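Side-chain contacts in fluoride-specific ion channel FluC (Bordetella pertussis, PDB 5NKQ), which conducts fluoride ions selectively across the bacterial inner membrane, excluding chloride, and so lowers the toxic fluoride load of the cell: residues L18-W21 against L22-V25; T84-A87 against E88-M92. All coordinates share one frame; numbering follows the deposited sequence.

Contact 1. Residues L18-W21 against L22-V25; sequences LGAW and LRWV
Leu18, Gly19, Ala20 and Trp21 hand their carbonyls to the amides of Leu22, Arg23, Trp24 and Val25 in four successive i to i+4 bonds, so that 18-25 is regular alpha-helix within helix 6-30. The bond from Arg23 N to Gly19 O, at 3.0 Å, is the straightest of them, with an N-H...O angle of 166°. Among the side chains, the one pair in touch across the two segments is Ala20 and Arg23, one turn apart. Arg23 leaves the helix with CG anti to its backbone N (chi1 164°), runs on extended, then bends at chi3 (46°); this folds the guanidinium back along the helix until NH2 lies 3.6 Å from Ala20 CB. The methyl meets the guanidinium obliquely and gives it a nonpolar neighbour, while its polar grip comes from elsewhere: NE bonds to Gly78 O of the same chain and NH2 to Thr73 O of the second subunit. Here a transmembrane helix carries a buried arginine, tied to backbone carbonyls, beside the central sodium ion of the dual-topology dimer. The cation lies about 5 Å from the Arg23 side chain, and the carbonyl bonds probably offset part of the cost of placing two positive charges so near each other. The CA-CB bond of Trp21 points away from 22-25; that of Trp24 starts toward 18-21, but its indole leads off. Trp24 CB rests 3.3 Å from Ala20 O, and Trp21 O sits at the edge of the Trp24 ring, near its plane. Both indoles meet Phe9 of the second subunit edge-to-face, and Trp21 NE1 also bonds to the carbonyl of that residue. Val25 brings its CG2 branch to 3.3 Å from Trp21 O, whereas Leu22 packs on Phe75 and Leu79 of helix 65-79.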
loop_
_atom_site.group_PDB
_atom_site.type_symbol
_atom_site.label_atom_id
_atom_site.label_comp_id
_atom_site.label_asym_id
_atom_site.label_seq_id
_atom_site.Cartn_x
_atom_site.Cartn_y
_atom_site.Cartn_z
ATOM N N LEU A 18 -11.517 10.120 -5.174
ATOM C CA LEU A 18 -10.703 10.682 -6.247
ATOM C C LEU A 18 -9.388 9.925 -6.398
ATOM O O LEU A 18 -8.923 9.698 -7.521
ATOM C CB LEU A 18 -10.439 12.164 -5.982
ATOM C CG LEU A 18 -11.670 13.071 -5.908
ATOM C CD1 LEU A 18 -11.271 14.486 -5.521
ATOM C CD2 LEU A 18 -12.422 13.063 -7.230
ATOM N N GLY A 19 -8.778 9.528 -5.280
ATOM C CA GLY A 19 -7.529 8.786 -5.354
ATOM C C GLY A 19 -7.702 7.409 -5.966
ATOM O O GLY A 19 -6.851 6.952 -6.733
ATOM N N ALA A 20 -8.803 6.729 -5.636
ATOM C CA ALA A 20 -9.062 5.418 -6.221
ATOM C C ALA A 20 -9.426 5.526 -7.695
ATOM O O ALA A 20 -9.088 4.634 -8.482
ATOM C CB ALA A 20 -10.171 4.708 -5.450
ATOM N N TRP A 21 -10.118 6.599 -8.086
ATOM C CA TRP A 21 -10.405 6.818 -9.500
ATOM C C TRP A 21 -9.120 7.026 -10.292
ATOM O O TRP A 21 -8.985 6.525 -11.414
ATOM C CB TRP A 21 -11.335 8.020 -9.669
ATOM C CG TRP A 21 -12.762 7.748 -9.296
ATOM C CD1 TRP A 21 -13.316 6.540 -8.991
ATOM C CD2 TRP A 21 -13.817 8.711 -9.191
ATOM N NE1 TRP A 21 -14.651 6.689 -8.702
ATOM C CE2 TRP A 21 -14.984 8.014 -8.818
ATOM C CE3 TRP A 21 -13.889 10.096 -9.376
ATOM C CZ2 TRP A 21 -16.209 8.654 -8.628
ATOM C CZ3 TRP A 21 -15.106 10.730 -9.185
ATOM C CH2 TRP A 21 -16.248 10.008 -8.815
ATOM N N LEU A 22 -8.165 7.763 -9.721
ATOM C CA LEU A 22 -6.906 8.011 -10.415
ATOM C C LEU A 22 -6.086 6.734 -10.549
ATOM O O LEU A 22 -5.520 6.463 -11.615
ATOM C CB LEU A 22 -6.108 9.090 -9.683
ATOM C CG LEU A 22 -4.737 9.425 -10.272
ATOM C CD1 LEU A 22 -4.864 9.809 -11.739
ATOM C CD2 LEU A 22 -4.072 10.537 -9.477
ATOM N N ARG A 23 -6.004 5.939 -9.479
ATOM C CA ARG A 23 -5.288 4.670 -9.557
ATOM C C ARG A 23 -5.941 3.732 -10.566
ATOM O O ARG A 23 -5.249 3.029 -11.312
ATOM C CB ARG A 23 -5.225 4.017 -8.176
ATOM C CG ARG A 23 -4.844 2.545 -8.200
ATOM C CD ARG A 23 -4.612 2.008 -6.798
ATOM N NE ARG A 23 -5.668 2.406 -5.872
ATOM C CZ ARG A 23 -6.777 1.708 -5.655
ATOM N NH1 ARG A 23 -6.980 0.568 -6.301
ATOM N NH2 ARG A 23 -7.683 2.148 -4.793
ATOM N N TRP A 24 -7.275 3.719 -10.609
ATOM C CA TRP A 24 -7.982 2.870 -11.562
ATOM C C TRP A 24 -7.679 3.281 -12.998
ATOM O O TRP A 24 -7.435 2.425 -13.857
ATOM C CB TRP A 24 -9.484 2.925 -11.283
ATOM C CG TRP A 24 -10.322 2.153 -12.252
ATOM C CD1 TRP A 24 -10.182 0.839 -12.595
ATOM C CD2 TRP A 24 -11.450 2.641 -12.987
ATOM N NE1 TRP A 24 -11.146 0.483 -13.506
ATOM C CE2 TRP A 24 -11.939 1.571 -13.762
ATOM C CE3 TRP A 24 -12.094 3.880 -13.066
ATOM C CZ2 TRP A 24 -13.038 1.702 -14.607
ATOM C CZ3 TRP A 24 -13.185 4.009 -13.906
ATOM C CH2 TRP A 24 -13.646 2.926 -14.665
ATOM N N VAL A 25 -7.677 4.586 -13.275
ATOM C CA VAL A 25 -7.376 5.058 -14.623
ATOM C C VAL A 25 -5.919 4.784 -14.975
ATOM O O VAL A 25 -5.608 4.341 -16.088
ATOM C CB VAL A 25 -7.722 6.553 -14.755
ATOM C CG1 VAL A 25 -7.192 7.110 -16.066
ATOM C CG2 VAL A 25 -9.226 6.758 -14.660
#

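Contact 2. Residues T84-A87 against E88-M92; sequences TFSA and ETVDM
Thr89 OG1 stands 3.4 Å above one face of the Phe85 ring, offset toward its rim and closest to CE1. The same hydroxyl donates to Phe85 O at 2.9 Å, while Thr89 N reaches that oxygen at 3.0 Å from the other face of the carbonyl plane; two donors thus grip one acceptor. The hydroxyl is put there by its first torsion, which sets OG1 beside the backbone N (chi1 -59°). This is the familiar i to i-4 bond of a helical threonine, which keeps a hydroxyl satisfied within a membrane. One residue back, Glu88, extended beyond CG, crosses the Thr84 side chain at a slant, with CG 3.1 Å from Thr84 O and OE1 3.6 Å from Thr84 CG2. The carboxylate is held from outside, OE2 by Tyr104 OH, OE1 by Thr39 OG1 and by a polar side chain of another protein's chain. Phe85, Tyr104 and Thr39 belong to a fluoride pocket, consistent with Glu88 acting as a second-shell residue that orients the last two. Helix 83-95 lies with Phe85 against Ala105 and Ser108 of helix 98-126, while Ser86 bonds to Thr116 of the second subunit.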
loop_
_atom_site.group_PDB
_atom_site.type_symbol
_atom_site.label_atom_id
_atom_site.label_comp_id
_atom_site.label_asym_id
_atom_site.label_seq_id
_atom_site.Cartn_x
_atom_site.Cartn_y
_atom_site.Cartn_z
ATOM N N THR A 84 -3.184 -4.589 -3.813
ATOM C CA THR A 84 -2.976 -4.836 -5.236
ATOM C C THR A 84 -1.517 -5.171 -5.522
ATOM O O THR A 84 -1.224 -6.076 -6.313
ATOM C CB THR A 84 -3.420 -3.624 -6.057
ATOM O OG1 THR A 84 -4.786 -3.312 -5.754
ATOM C CG2 THR A 84 -3.294 -3.912 -7.547
ATOM N N PHE A 85 -0.590 -4.458 -4.878
ATOM C CA PHE A 85 0.824 -4.802 -4.998
ATOM C C PHE A 85 1.090 -6.215 -4.496
ATOM O O PHE A 85 1.882 -6.956 -5.091
ATOM C CB PHE A 85 1.674 -3.787 -4.231
ATOM C CG PHE A 85 3.039 -4.296 -3.860
ATOM C CD1 PHE A 85 4.064 -4.310 -4.791
ATOM C CD2 PHE A 85 3.299 -4.753 -2.578
ATOM C CE1 PHE A 85 5.319 -4.778 -4.454
ATOM C CE2 PHE A 85 4.553 -5.222 -2.235
ATOM C CZ PHE A 85 5.565 -5.233 -3.174
ATOM N N SER A 86 0.429 -6.610 -3.406
ATOM C CA SER A 86 0.655 -7.935 -2.840
ATOM C C SER A 86 0.135 -9.031 -3.763
ATOM O O SER A 86 0.804 -10.053 -3.958
ATOM C CB SER A 86 -0.004 -8.033 -1.463
ATOM O OG SER A 86 0.308 -9.262 -0.830
ATOM N N ALA A 87 -1.052 -8.838 -4.343
ATOM C CA ALA A 87 -1.617 -9.855 -5.223
ATOM C C ALA A 87 -0.823 -9.973 -6.518
ATOM O O ALA A 87 -0.634 -11.080 -7.037
ATOM C CB ALA A 87 -3.083 -9.540 -5.519
ATOM N N GLU A 88 -0.354 -8.844 -7.057
ATOM C CA GLU A 88 0.476 -8.889 -8.256
ATOM C C GLU A 88 1.788 -9.616 -7.987
ATOM O O GLU A 88 2.232 -10.434 -8.802
ATOM C CB GLU A 88 0.743 -7.471 -8.764
ATOM C CG GLU A 88 -0.493 -6.747 -9.274
ATOM C CD GLU A 88 -0.288 -5.246 -9.385
ATOM O OE1 GLU A 88 -0.962 -4.612 -10.223
ATOM O OE2 GLU A 88 0.547 -4.700 -8.633
ATOM N N THR A 89 2.419 -9.334 -6.845
ATOM C CA THR A 89 3.675 -9.996 -6.507
ATOM C C THR A 89 3.470 -11.488 -6.274
ATOM O O THR A 89 4.274 -12.309 -6.729
ATOM C CB THR A 89 4.296 -9.337 -5.273
ATOM O OG1 THR A 89 4.534 -7.950 -5.544
ATOM C CG2 THR A 89 5.611 -10.007 -4.908
ATOM N N VAL A 90 2.394 -11.857 -5.573
ATOM C CA VAL A 90 2.108 -13.270 -5.336
ATOM C C VAL A 90 1.864 -13.994 -6.656
ATOM O O VAL A 90 2.291 -15.142 -6.838
ATOM C CB VAL A 90 0.915 -13.417 -4.372
ATOM C CG1 VAL A 90 0.369 -14.837 -4.396
ATOM C CG2 VAL A 90 1.334 -13.039 -2.959
ATOM N N ASP A 91 1.194 -13.332 -7.604
ATOM C CA ASP A 91 0.974 -13.952 -8.908
ATOM C C ASP A 91 2.284 -14.149 -9.661
ATOM O O ASP A 91 2.406 -15.096 -10.448
ATOM C CB ASP A 91 0.006 -13.114 -9.743
ATOM C CG ASP A 91 -0.448 -13.838 -11.000
ATOM O OD1 ASP A 91 -1.294 -14.749 -10.887
ATOM O OD2 ASP A 91 0.047 -13.503 -12.098
ATOM N N MET A 92 3.265 -13.272 -9.444
ATOM C CA MET A 92 4.580 -13.490 -10.035
ATOM C C MET A 92 5.279 -14.689 -9.409
ATOM O O MET A 92 6.006 -15.413 -10.099
ATOM C CB MET A 92 5.445 -12.237 -9.883
ATOM C CG MET A 92 4.908 -11.007 -10.598
ATOM S SD MET A 92 5.942 -9.553 -10.330
ATOM C CE MET A 92 5.029 -8.309 -11.236
#

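Both contacts run along about two turns of transmembrane helix and touch the second subunit, yet their surroundings differ. Contact 1, on helix 6-30, is only partly buried, with Leu18 exposed, and lies nearer the middle of the chain; contact 2, on helix 83-95, is buried and farther out, its centre 19 Å from the first. Their charged residues mark the contrast: Arg23 of contact 1 takes backbone carbonyls from both subunits beside the structural sodium, whereas Glu88 of contact 2 takes hydroxyls from the fluoride pocket. Aromatic residues split likewise, the tryptophans of 18-25 serving the dimer interface and Phe85 of 84-92 the ion pathway.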